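Local atomic coordinates of probable M18 family aminopeptidase 1 (Thermotoga maritima, PDB entry 2GLF), a protein that probably acts as a metal-dependent aminopeptidase of the M18 family, removing residues from the N-termini of peptides with the help of bound metal ions. Residues A[93-101]-A[114-122]; A[130-138]-A[146-154]. All coordinates share one frame; numbering follows the deposited sequence.

Two successive beta hairpins of one six-stranded antiparallel sheet illustrate how a single sheet can serve different surroundings. Contact 1 (93-101 with 114-122) joins strands 97-108 and 111-119 and reaches the metal site: the side chain of P96 lies about 5 Å from a manganese ion and about 4 Å from the side chain of H425, a manganese ligand. Contact 2 (130-138 with 146-154) closes later in the chain, at 145-150, the sheet's outermost strand within this chain, away from that site. Their centres are about 14 Å apart, with strand 223-229 between the two hairpins. Even so, they touch across it, where F100 CZ packs on I134 CD1 at 3.3 Å.

Contact 1. Residues A[93-101]-A[114-122]; sequences IDSPRLDFK and FKTHYYGGI
The guanidinium of R97 lies flat on the Y119 ring, the planes 11° apart and NH2 over the ring, in a cation-pi stack with R97 CZ 3.5 Å from the ring centroid. The Y119 hydroxyl OH donates to D94 OD1 at 2.5 Å, approaching the carboxylate on its anti side. Y119 CG stands anti to its own backbone N (chi1 172°), which carries the ring along the strand towards P96 and D94. At the far end F100 and F114 form an offset stack, their centroids 4.5 Å apart; on the face opposite R97 and Y119, L98 CD2 packs on Y118 CB at 3.5 Å. Between the two faces the antiparallel backbones are joined by paired bonds at R97–Y119 and D99–H117.

The next shell fixes the arginine: R97 NH1 meets the syn lone pair of D99 OD1 in a salt bridge of 2.7 Å, and forms another to E226. D94 OD1 also accepts from the backbone N of E279, a manganese ligand, while its OD2 makes a weak bond to H92, a ligand of the other ion. The stack is thus held from both ends, and D94 OD1, accepting two hydrogen bonds, links Y119 to the E279 loop, consistent with a second-shell role.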
ATOM      1  N   ILE A  93      -4.326  45.366  -9.412  1.00  9.30           N
ATOM      2  CA  ILE A  93      -3.729  45.363 -10.728  1.00  9.26           C
ATOM      3  C   ILE A  93      -2.525  44.443 -10.860  1.00  9.42           C
ATOM      4  O   ILE A  93      -1.834  44.468 -11.878  1.00  9.34           O
ATOM      5  CB  ILE A  93      -3.354  46.798 -11.166  1.00  9.49           C
ATOM      6  CG1 ILE A  93      -2.493  47.473 -10.101  1.00  9.49           C
ATOM      7  CG2 ILE A  93      -4.613  47.611 -11.402  1.00  9.49           C
ATOM      8  CD1 ILE A  93      -2.075  48.873 -10.472  1.00  9.58           C
ATOM      9  N   ASP A  94      -2.268  43.628  -9.844  1.00  8.51           N
ATOM     10  CA  ASP A  94      -1.163  42.682  -9.935  1.00 10.22           C
ATOM     11  C   ASP A  94      -1.766  41.363 -10.434  1.00 11.43           C
ATOM     12  O   ASP A  94      -2.935  41.075 -10.167  1.00 11.75           O
ATOM     13  CB  ASP A  94      -0.499  42.473  -8.573  1.00 19.59           C
ATOM     14  CG  ASP A  94      -1.441  41.883  -7.549  1.00 22.87           C
ATOM     15  OD1 ASP A  94      -1.038  40.919  -6.861  1.00 25.20           O
ATOM     16  OD2 ASP A  94      -2.584  42.384  -7.429  1.00 28.56           O
ATOM     17  N   SER A  95      -0.984  40.574 -11.166  1.00 19.64           N
ATOM     18  CA  SER A  95      -1.466  39.298 -11.692  1.00 20.36           C
ATOM     19  C   SER A  95      -0.411  38.211 -11.597  1.00 20.08           C
ATOM     20  O   SER A  95       0.784  38.497 -11.638  1.00 19.98           O
ATOM     21  CB  SER A  95      -1.869  39.442 -13.159  1.00 20.48           C
ATOM     22  OG  SER A  95      -3.050  40.199 -13.293  1.00 23.20           O
ATOM     23  N   PRO A  96      -0.837  36.944 -11.457  1.00 14.40           N
ATOM     24  CA  PRO A  96       0.173  35.888 -11.375  1.00 14.05           C
ATOM     25  C   PRO A  96       1.181  36.059 -12.518  1.00 13.80           C
ATOM     26  O   PRO A  96       0.815  36.411 -13.646  1.00 13.52           O
ATOM     27  CB  PRO A  96      -0.667  34.619 -11.479  1.00 17.76           C
ATOM     28  CG  PRO A  96      -1.896  34.997 -10.692  1.00 17.20           C
ATOM     29  CD  PRO A  96      -2.188  36.401 -11.210  1.00 17.65           C
ATOM     30  N   ARG A  97       2.451  35.830 -12.211  1.00 21.20           N
ATOM     31  CA  ARG A  97       3.515  35.989 -13.194  1.00 20.87           C
ATOM     32  C   ARG A  97       4.748  35.225 -12.733  1.00 21.59           C
ATOM     33  O   ARG A  97       4.667  34.329 -11.890  1.00 21.15           O
ATOM     34  CB  ARG A  97       3.869  37.469 -13.305  1.00 18.56           C
ATOM     35  CG  ARG A  97       4.187  38.101 -11.943  1.00 19.39           C
ATOM     36  CD  ARG A  97       4.425  39.593 -12.055  1.00 20.03           C
ATOM     37  NE  ARG A  97       3.814  40.354 -10.962  1.00 19.12           N
ATOM     38  CZ  ARG A  97       4.363  40.543  -9.765  1.00 23.40           C
ATOM     39  NH1 ARG A  97       5.555  40.031  -9.480  1.00 21.86           N
ATOM     40  NH2 ARG A  97       3.716  41.251  -8.846  1.00 27.94           N
ATOM     41  N   LEU A  98       5.889  35.594 -13.305  1.00 22.85           N
ATOM     42  CA  LEU A  98       7.174  35.013 -12.943  1.00 23.10           C
ATOM     43  C   LEU A  98       8.106  36.205 -12.740  1.00 23.04           C
ATOM     44  O   LEU A  98       8.094  37.140 -13.539  1.00 23.21           O
ATOM     45  CB  LEU A  98       7.723  34.125 -14.063  1.00 11.28           C
ATOM     46  CG  LEU A  98       6.945  32.887 -14.516  1.00 11.10           C
ATOM     47  CD1 LEU A  98       7.692  32.229 -15.675  1.00 10.08           C
ATOM     48  CD2 LEU A  98       6.777  31.910 -13.363  1.00 10.08           C
ATOM     49  N   ASP A  99       8.892  36.186 -11.666  1.00 13.50           N
ATOM     50  CA  ASP A  99       9.831  37.270 -11.389  1.00 12.84           C
ATOM     51  C   ASP A  99      11.264  36.784 -11.528  1.00 12.84           C
ATOM     52  O   ASP A  99      11.597  35.705 -11.053  1.00 13.79           O
ATOM     53  CB  ASP A  99       9.673  37.805  -9.959  1.00 20.44           C
ATOM     54  CG  ASP A  99       8.358  38.529  -9.725  1.00 20.90           C
ATOM     55  OD1 ASP A  99       7.748  39.032 -10.697  1.00 19.05           O
ATOM     56  OD2 ASP A  99       7.947  38.614  -8.542  1.00 19.19           O
ATOM     57  N   PHE A 100      12.107  37.574 -12.182  1.00  6.96           N
ATOM     58  CA  PHE A 100      13.519  37.236 -12.310  1.00  6.76           C
ATOM     59  C   PHE A 100      14.055  37.233 -10.870  1.00  6.91           C
ATOM     60  O   PHE A 100      13.699  38.108 -10.080  1.00  5.23           O
ATOM     61  CB  PHE A 100      14.262  38.339 -13.079  1.00 12.72           C
ATOM     62  CG  PHE A 100      14.325  38.142 -14.573  1.00 12.14           C
ATOM     63  CD1 PHE A 100      13.367  37.396 -15.249  1.00 10.08           C
ATOM     64  CD2 PHE A 100      15.335  38.757 -15.311  1.00 10.57           C
ATOM     65  CE1 PHE A 100      13.415  37.268 -16.634  1.00 10.08           C
ATOM     66  CE2 PHE A 100      15.388  38.636 -16.687  1.00 10.08           C
ATOM     67  CZ  PHE A 100      14.426  37.890 -17.351  1.00 10.08           C
ATOM     68  N   LYS A 101      14.893  36.266 -10.516  1.00  5.86           N
ATOM     69  CA  LYS A 101      15.468  36.255  -9.172  1.00  5.86           C
ATOM     70  C   LYS A 101      16.494  37.382  -9.112  1.00  5.86           C
ATOM     71  O   LYS A 101      16.828  37.970 -10.135  1.00  5.86           O
ATOM     72  CB  LYS A 101      16.167  34.928  -8.883  1.00 11.15           C
ATOM     73  CG  LYS A 101      15.240  33.800  -8.486  1.00 11.02           C
ATOM     74  CD  LYS A 101      16.035  32.613  -7.977  1.00  9.57           C
ATOM     75  CE  LYS A 101      15.122  31.499  -7.501  1.00  9.57           C
ATOM     76  NZ  LYS A 101      15.910  30.284  -7.154  1.00  9.57           N
ATOM     77  N   PHE A 114      17.745  32.491 -17.369  1.00 14.99           N
ATOM     78  CA  PHE A 114      17.219  33.450 -16.403  1.00 15.03           C
ATOM     79  C   PHE A 114      16.377  32.657 -15.421  1.00 15.51           C
ATOM     80  O   PHE A 114      15.323  32.128 -15.785  1.00 16.72           O
ATOM     81  CB  PHE A 114      16.320  34.503 -17.062  1.00 10.15           C
ATOM     82  CG  PHE A 114      17.061  35.531 -17.850  1.00 10.15           C
ATOM     83  CD1 PHE A 114      16.776  35.727 -19.194  1.00 10.15           C
ATOM     84  CD2 PHE A 114      18.030  36.319 -17.245  1.00 10.15           C
ATOM     85  CE1 PHE A 114      17.444  36.692 -19.929  1.00 10.15           C
ATOM     86  CE2 PHE A 114      18.706  37.290 -17.968  1.00 10.15           C
ATOM     87  CZ  PHE A 114      18.412  37.478 -19.317  1.00 10.16           C
ATOM     88  N   LYS A 115      16.844  32.556 -14.184  1.00  9.91           N
ATOM     89  CA  LYS A 115      16.079  31.842 -13.179  1.00 10.80           C
ATOM     90  C   LYS A 115      14.962  32.766 -12.698  1.00 10.37           C
ATOM     91  O   LYS A 115      15.158  33.966 -12.531  1.00 11.00           O
ATOM     92  CB  LYS A 115      16.959  31.455 -11.985  1.00 18.64           C
ATOM     93  CG  LYS A 115      18.206  30.671 -12.326  1.00 19.23           C
ATOM     94  CD  LYS A 115      18.815  30.057 -11.075  1.00 20.39           C
ATOM     95  CE  LYS A 115      18.176  28.705 -10.734  1.00 26.32           C
ATOM     96  NZ  LYS A 115      16.694  28.739 -10.533  1.00 27.88           N
ATOM     97  N   THR A 116      13.780  32.216 -12.489  1.00 14.50           N
ATOM     98  CA  THR A 116      12.694  33.036 -12.005  1.00 14.50           C
ATOM     99  C   THR A 116      12.178  32.435 -10.721  1.00 14.37           C
ATOM    100  O   THR A 116      12.654  31.398 -10.266  1.00 14.51           O
ATOM    101  CB  THR A 116      11.534  33.090 -12.993  1.00 10.69           C
ATOM    102  OG1 THR A 116      10.865  31.825 -13.005  1.00 10.92           O
ATOM    103  CG2 THR A 116      12.038  33.405 -14.383  1.00 10.86           C
ATOM    104  N   HIS A 117      11.198  33.115 -10.143  1.00 13.30           N
ATOM    105  CA  HIS A 117      10.541  32.688  -8.924  1.00 12.20           C
ATOM    106  C   HIS A 117       9.109  33.135  -9.207  1.00 12.43           C
ATOM    107  O   HIS A 117       8.852  34.323  -9.371  1.00 13.17           O
ATOM    108  CB  HIS A 117      11.129  33.433  -7.734  1.00  7.37           C
ATOM    109  CG  HIS A 117      10.677  32.909  -6.412  1.00  7.57           C
ATOM    110  ND1 HIS A 117       9.346  32.737  -6.098  1.00  8.68           N
ATOM    111  CD2 HIS A 117      11.374  32.543  -5.310  1.00  7.37           C
ATOM    112  CE1 HIS A 117       9.242  32.290  -4.859  1.00  7.37           C
ATOM    113  NE2 HIS A 117      10.459  32.165  -4.357  1.00  8.73           N
ATOM    114  N   TYR A 118       8.180  32.187  -9.296  1.00  8.44           N
ATOM    115  CA  TYR A 118       6.804  32.540  -9.612  1.00  8.44           C
ATOM    116  C   TYR A 118       6.091  33.357  -8.546  1.00  8.44           C
ATOM    117  O   TYR A 118       6.357  33.235  -7.350  1.00  8.47           O
ATOM    118  CB  TYR A 118       6.002  31.284  -9.964  1.00  6.87           C
ATOM    119  CG  TYR A 118       5.672  30.384  -8.810  1.00  7.32           C
ATOM    120  CD1 TYR A 118       4.495  30.558  -8.079  1.00  8.69           C
ATOM    121  CD2 TYR A 118       6.515  29.337  -8.460  1.00  6.75           C
ATOM    122  CE1 TYR A 118       4.167  29.701  -7.027  1.00  7.54           C
ATOM    123  CE2 TYR A 118       6.197  28.477  -7.414  1.00  6.75           C
ATOM    124  CZ  TYR A 118       5.023  28.664  -6.704  1.00  6.75           C
ATOM    125  OH  TYR A 118       4.709  27.808  -5.679  1.00  6.88           O
ATOM    126  N   TYR A 119       5.185  34.210  -9.016  1.00 14.11           N
ATOM    127  CA  TYR A 119       4.411  35.101  -8.166  1.00 14.11           C
ATOM    128  C   TYR A 119       2.931  34.747  -8.227  1.00 15.21           C
ATOM    129  O   TYR A 119       2.351  34.656  -9.313  1.00 16.93           O
ATOM    130  CB  TYR A 119       4.610  36.533  -8.644  1.00 10.12           C
ATOM    131  CG  TYR A 119       3.729  37.546  -7.969  1.00 10.12           C
ATOM    132  CD1 TYR A 119       4.092  38.117  -6.756  1.00 10.12           C
ATOM    133  CD2 TYR A 119       2.532  37.947  -8.552  1.00 10.96           C
ATOM    134  CE1 TYR A 119       3.288  39.064  -6.147  1.00 10.12           C
ATOM    135  CE2 TYR A 119       1.719  38.892  -7.949  1.00 10.12           C
ATOM    136  CZ  TYR A 119       2.104  39.450  -6.750  1.00 10.12           C
ATOM    137  OH  TYR A 119       1.317  40.419  -6.172  1.00 12.62           O
ATOM    138  N   GLY A 120       2.315  34.557  -7.069  1.00 10.11           N
ATOM    139  CA  GLY A 120       0.902  34.223  -7.051  1.00 10.64           C
ATOM    140  C   GLY A 120       0.578  32.773  -7.386  1.00 10.93           C
ATOM    141  O   GLY A 120       1.472  31.924  -7.492  1.00 11.77           O
ATOM    142  N   GLY A 121      -0.711  32.498  -7.572  1.00  9.91           N
ATOM    143  CA  GLY A 121      -1.154  31.152  -7.870  1.00  8.29           C
ATOM    144  C   GLY A 121      -1.177  30.697  -9.318  1.00  8.22           C
ATOM    145  O   GLY A 121      -2.233  30.338  -9.831  1.00  8.41           O
ATOM    146  N   ILE A 122      -0.024  30.700  -9.979  1.00 15.23           N
ATOM    147  CA  ILE A 122       0.068  30.235 -11.366  1.00 15.46           C
ATOM    148  C   ILE A 122      -0.091  28.713 -11.318  1.00 15.77           C
ATOM    149  O   ILE A 122       0.165  28.111 -10.278  1.00 15.53           O
ATOM    150  CB  ILE A 122       1.462  30.524 -11.976  1.00  6.10           C
ATOM    151  CG1 ILE A 122       2.520  29.654 -11.281  1.00  5.97           C
ATOM    152  CG2 ILE A 122       1.809  31.992 -11.826  1.00  6.42           C
ATOM    153  CD1 ILE A 122       3.897  29.723 -11.893  1.00  6.05           C
TER

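Contact 2. Residues A[130-138]-A[146-154]; sequences IPLEIHGVL and IEIHIGDKP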
ATOM      1  N   ILE A 130       5.767  28.249 -24.170  1.00 23.58           N
ATOM      2  CA  ILE A 130       4.852  29.336 -24.472  1.00 23.35           C
ATOM      3  C   ILE A 130       5.694  30.602 -24.595  1.00 23.73           C
ATOM      4  O   ILE A 130       6.568  30.847 -23.764  1.00 24.06           O
ATOM      5  CB  ILE A 130       3.791  29.437 -23.333  1.00 17.94           C
ATOM      6  CG1 ILE A 130       2.533  28.687 -23.767  1.00 20.41           C
ATOM      7  CG2 ILE A 130       3.493  30.876 -22.957  1.00 15.21           C
ATOM      8  CD1 ILE A 130       1.506  28.496 -22.657  1.00 25.64           C
ATOM      9  N   PRO A 131       5.473  31.409 -25.651  1.00 13.26           N
ATOM     10  CA  PRO A 131       6.260  32.640 -25.810  1.00 12.63           C
ATOM     11  C   PRO A 131       6.060  33.610 -24.647  1.00 12.78           C
ATOM     12  O   PRO A 131       4.931  33.865 -24.228  1.00 12.75           O
ATOM     13  CB  PRO A 131       5.766  33.204 -27.149  1.00  9.96           C
ATOM     14  CG  PRO A 131       4.367  32.710 -27.234  1.00  9.96           C
ATOM     15  CD  PRO A 131       4.481  31.281 -26.733  1.00  9.96           C
ATOM     16  N   LEU A 132       7.164  34.141 -24.125  1.00  9.56           N
ATOM     17  CA  LEU A 132       7.110  35.075 -23.006  1.00  9.56           C
ATOM     18  C   LEU A 132       7.698  36.438 -23.343  1.00  9.56           C
ATOM     19  O   LEU A 132       8.495  36.574 -24.263  1.00  9.56           O
ATOM     20  CB  LEU A 132       7.880  34.530 -21.788  1.00  6.14           C
ATOM     21  CG  LEU A 132       7.546  33.261 -20.994  1.00  6.14           C
ATOM     22  CD1 LEU A 132       6.042  33.044 -20.916  1.00  6.14           C
ATOM     23  CD2 LEU A 132       8.232  32.094 -21.638  1.00  6.14           C
ATOM     24  N   GLU A 133       7.299  37.438 -22.558  1.00 11.32           N
ATOM     25  CA  GLU A 133       7.780  38.813 -22.680  1.00 12.46           C
ATOM     26  C   GLU A 133       8.429  39.219 -21.351  1.00 13.06           C
ATOM     27  O   GLU A 133       7.943  38.854 -20.280  1.00 12.97           O
ATOM     28  CB  GLU A 133       6.622  39.772 -22.948  1.00 30.56           C
ATOM     29  CG  GLU A 133       5.955  39.635 -24.290  1.00 35.17           C
ATOM     30  CD  GLU A 133       4.830  40.641 -24.466  1.00 40.85           C
ATOM     31  OE1 GLU A 133       5.070  41.845 -24.239  1.00 42.57           O
ATOM     32  OE2 GLU A 133       3.707  40.232 -24.832  1.00 43.88           O
ATOM     33  N   ILE A 134       9.524  39.965 -21.417  1.00 10.71           N
ATOM     34  CA  ILE A 134      10.185  40.444 -20.203  1.00 11.66           C
ATOM     35  C   ILE A 134       9.727  41.886 -19.972  1.00 10.97           C
ATOM     36  O   ILE A 134       9.637  42.663 -20.912  1.00 10.43           O
ATOM     37  CB  ILE A 134      11.717  40.437 -20.348  1.00 25.34           C
ATOM     38  CG1 ILE A 134      12.256  39.028 -20.171  1.00 25.91           C
ATOM     39  CG2 ILE A 134      12.346  41.331 -19.315  1.00 26.85           C
ATOM     40  CD1 ILE A 134      13.755  38.953 -20.383  1.00 31.34           C
ATOM     41  N   HIS A 135       9.437  42.238 -18.725  1.00 28.63           N
ATOM     42  CA  HIS A 135       8.993  43.593 -18.395  1.00 28.61           C
ATOM     43  C   HIS A 135       9.433  44.006 -16.997  1.00 28.85           C
ATOM     44  O   HIS A 135       9.349  43.221 -16.055  1.00 28.80           O
ATOM     45  CB  HIS A 135       7.469  43.689 -18.475  1.00 13.78           C
ATOM     46  CG  HIS A 135       6.936  43.751 -19.872  1.00 13.43           C
ATOM     47  ND1 HIS A 135       7.214  44.794 -20.726  1.00 13.43           N
ATOM     48  CD2 HIS A 135       6.120  42.914 -20.554  1.00 13.76           C
ATOM     49  CE1 HIS A 135       6.593  44.600 -21.876  1.00 13.43           C
ATOM     50  NE2 HIS A 135       5.922  43.465 -21.797  1.00 14.07           N
ATOM     51  N   GLY A 136       9.902  45.239 -16.852  1.00 20.51           N
ATOM     52  CA  GLY A 136      10.321  45.677 -15.538  1.00 20.26           C
ATOM     53  C   GLY A 136      11.222  46.892 -15.516  1.00 20.60           C
ATOM     54  O   GLY A 136      11.125  47.771 -16.371  1.00 21.17           O
ATOM     55  N   VAL A 137      12.106  46.936 -14.525  1.00 22.32           N
ATOM     56  CA  VAL A 137      13.020  48.054 -14.370  1.00 22.26           C
ATOM     57  C   VAL A 137      14.270  47.660 -13.568  1.00 22.44           C
ATOM     58  O   VAL A 137      14.219  46.770 -12.722  1.00 21.79           O
ATOM     59  CB  VAL A 137      12.292  49.231 -13.683  1.00 16.24           C
ATOM     60  CG1 VAL A 137      11.690  48.775 -12.368  1.00 14.39           C
ATOM     61  CG2 VAL A 137      13.258  50.374 -13.458  1.00 18.53           C
ATOM     62  N   LEU A 138      15.389  48.320 -13.856  1.00 30.47           N
ATOM     63  CA  LEU A 138      16.651  48.055 -13.174  1.00 31.35           C
ATOM     64  C   LEU A 138      17.326  49.394 -12.865  1.00 31.46           C
ATOM     65  O   LEU A 138      17.256  50.325 -13.667  1.00 32.14           O
ATOM     66  CB  LEU A 138      17.593  47.233 -14.068  1.00 20.87           C
ATOM     67  CG  LEU A 138      17.145  45.944 -14.775  1.00 21.59           C
ATOM     68  CD1 LEU A 138      18.243  45.513 -15.744  1.00 19.56           C
ATOM     69  CD2 LEU A 138      16.845  44.831 -13.769  1.00 21.22           C
ATOM     70  N   ILE A 146      16.439  52.294 -15.362  1.00 25.39           N
ATOM     71  CA  ILE A 146      16.413  51.707 -16.700  1.00 24.50           C
ATOM     72  C   ILE A 146      15.194  50.821 -16.921  1.00 23.82           C
ATOM     73  O   ILE A 146      15.000  49.828 -16.230  1.00 23.71           O
ATOM     74  CB  ILE A 146      17.690  50.871 -16.959  1.00 31.91           C
ATOM     75  CG1 ILE A 146      18.917  51.784 -16.911  1.00 32.48           C
ATOM     76  CG2 ILE A 146      17.601  50.170 -18.309  1.00 31.67           C
ATOM     77  CD1 ILE A 146      20.216  51.095 -17.251  1.00 38.08           C
ATOM     78  N   GLU A 147      14.376  51.187 -17.900  1.00 15.01           N
ATOM     79  CA  GLU A 147      13.177  50.424 -18.212  1.00 15.81           C
ATOM     80  C   GLU A 147      13.474  49.254 -19.154  1.00 13.08           C
ATOM     81  O   GLU A 147      14.370  49.327 -19.999  1.00 13.01           O
ATOM     82  CB  GLU A 147      12.119  51.345 -18.829  1.00 53.25           C
ATOM     83  CG  GLU A 147      10.790  51.323 -18.096  1.00 57.04           C
ATOM     84  CD  GLU A 147       9.806  52.346 -18.628  1.00 58.92           C
ATOM     85  OE1 GLU A 147       9.431  52.261 -19.818  1.00 62.56           O
ATOM     86  OE2 GLU A 147       9.405  53.239 -17.851  1.00 67.29           O
ATOM     87  N   ILE A 148      12.714  48.172 -19.000  1.00 31.84           N
ATOM     88  CA  ILE A 148      12.891  46.983 -19.821  1.00 29.74           C
ATOM     89  C   ILE A 148      11.571  46.479 -20.401  1.00 28.16           C
ATOM     90  O   ILE A 148      10.610  46.231 -19.669  1.00 27.52           O
ATOM     91  CB  ILE A 148      13.548  45.839 -19.006  1.00 21.86           C
ATOM     92  CG1 ILE A 148      14.965  46.241 -18.597  1.00 21.58           C
ATOM     93  CG2 ILE A 148      13.615  44.559 -19.838  1.00 21.48           C
ATOM     94  CD1 ILE A 148      15.873  46.494 -19.768  1.00 19.40           C
ATOM     95  N   HIS A 149      11.541  46.335 -21.724  1.00 16.08           N
ATOM     96  CA  HIS A 149      10.370  45.840 -22.437  1.00 15.83           C
ATOM     97  C   HIS A 149      10.824  45.050 -23.653  1.00 16.06           C
ATOM     98  O   HIS A 149      10.957  45.591 -24.745  1.00 17.22           O
ATOM     99  CB  HIS A 149       9.487  47.002 -22.871  1.00 16.20           C
ATOM    100  CG  HIS A 149       8.997  47.833 -21.731  1.00 17.01           C
ATOM    101  ND1 HIS A 149       8.054  47.381 -20.833  1.00 17.44           N
ATOM    102  CD2 HIS A 149       9.343  49.075 -21.321  1.00 16.37           C
ATOM    103  CE1 HIS A 149       7.840  48.309 -19.918  1.00 16.05           C
ATOM    104  NE2 HIS A 149       8.609  49.347 -20.192  1.00 18.46           N
ATOM    105  N   ILE A 150      11.077  43.763 -23.452  1.00 12.16           N
ATOM    106  CA  ILE A 150      11.521  42.900 -24.532  1.00 12.16           C
ATOM    107  C   ILE A 150      10.475  41.829 -24.797  1.00 12.16           C
ATOM    108  O   ILE A 150      10.026  41.162 -23.872  1.00 12.16           O
ATOM    109  CB  ILE A 150      12.839  42.231 -24.177  1.00 12.20           C
ATOM    110  CG1 ILE A 150      13.808  43.284 -23.629  1.00 11.98           C
ATOM    111  CG2 ILE A 150      13.421  41.561 -25.409  1.00 11.98           C
ATOM    112  CD1 ILE A 150      15.145  42.733 -23.215  1.00 11.98           C
ATOM    113  N   GLY A 151      10.099  41.673 -26.065  1.00 19.01           N
ATOM    114  CA  GLY A 151       9.089  40.702 -26.458  1.00 20.97           C
ATOM    115  C   GLY A 151       7.816  41.470 -26.737  1.00 22.42           C
ATOM    116  O   GLY A 151       6.835  40.949 -27.278  1.00 22.87           O
ATOM    117  N   ASP A 152       7.871  42.743 -26.356  1.00 22.22           N
ATOM    118  CA  ASP A 152       6.784  43.705 -26.494  1.00 22.89           C
ATOM    119  C   ASP A 152       6.352  43.919 -27.950  1.00 23.03           C
ATOM    120  O   ASP A 152       5.209  43.655 -28.327  1.00 21.86           O
ATOM    121  CB  ASP A 152       7.254  45.032 -25.901  1.00 47.26           C
ATOM    122  CG  ASP A 152       6.157  45.778 -25.203  1.00 50.48           C
ATOM    123  OD1 ASP A 152       6.441  46.874 -24.674  1.00 55.88           O
ATOM    124  OD2 ASP A 152       5.016  45.272 -25.176  1.00 56.00           O
ATOM    125  N   LYS A 153       7.292  44.404 -28.756  1.00 20.50           N
ATOM    126  CA  LYS A 153       7.062  44.701 -30.161  1.00 22.18           C
ATOM    127  C   LYS A 153       7.466  43.532 -31.043  1.00 22.61           C
ATOM    128  O   LYS A 153       8.240  42.676 -30.633  1.00 23.04           O
ATOM    129  CB  LYS A 153       7.863  45.945 -30.538  1.00 34.70           C
ATOM    130  CG  LYS A 153       7.597  47.134 -29.626  1.00 36.93           C
ATOM    131  CD  LYS A 153       8.854  47.962 -29.387  1.00 37.09           C
ATOM    132  CE  LYS A 153       9.946  47.156 -28.667  1.00 39.90           C
ATOM    133  NZ  LYS A 153       9.529  46.620 -27.331  1.00 38.52           N
ATOM    134  N   PRO A 154       6.957  43.487 -32.278  1.00 43.69           N
ATOM    135  CA  PRO A 154       7.285  42.398 -33.200  1.00 44.23           C
ATOM    136  C   PRO A 154       8.735  42.335 -33.697  1.00 44.81           C
ATOM    137  O   PRO A 154       9.185  41.287 -34.149  1.00 46.29           O
ATOM    138  CB  PRO A 154       6.281  42.600 -34.328  1.00 21.81           C
ATOM    139  CG  PRO A 154       6.091  44.075 -34.340  1.00 20.03           C
ATOM    140  CD  PRO A 154       5.978  44.406 -32.878  1.00 20.74           C
TER
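A beta hairpin at the edge of the six-stranded antiparallel sheet, as counted within this chain, brings strands 132-139 and 145-150 together, a clear example of regular pairing with a largely different chemistry on each face. Three pairs, I134–I150, G136–I148 and L138–I146, are each closed by two backbone hydrogen bonds, the first including I134 N to I150 O at 2.8 Å. On one face the side chains are all aliphatic. I134 and I148 run side by side, pointing the same way, and their CG2 methyls meet at 3.5 Å; L138 CD1 reaches I148 CG1 more loosely, at 4.4 Å.

The other face is largely polar, with V137 beside the histidines. H135 and H149, a non-hydrogen-bonded pair, meet rim to rim with their ring planes at 55°, and a hydrogen bond joins H135 ND1 to H149 ND1 at 2.7 Å. Each imidazole is also tied to a glutamate two residues earlier on its own strand: H135 NE2 donates to E133 OE1 at 3.1 Å, and H149 NE2 to E147 OE1 at 3.1 Å. Both carboxylate oxygens are met from above their planes. These bonds fix the rotation of the two rings. The D152 carboxylate stands nearly perpendicular to the H135 ring, at its edge, and its OD2 comes within 3.6 Å of E133 OE1; K31, which forms a salt bridge with E133, probably eases that proximity of like charges.

Helix 33-45 covers the histidine face through M35, Y213 of helix 200-213 packs against I146, I148 and I150, and strand 223-229 continues the sheet beyond strand 132-139.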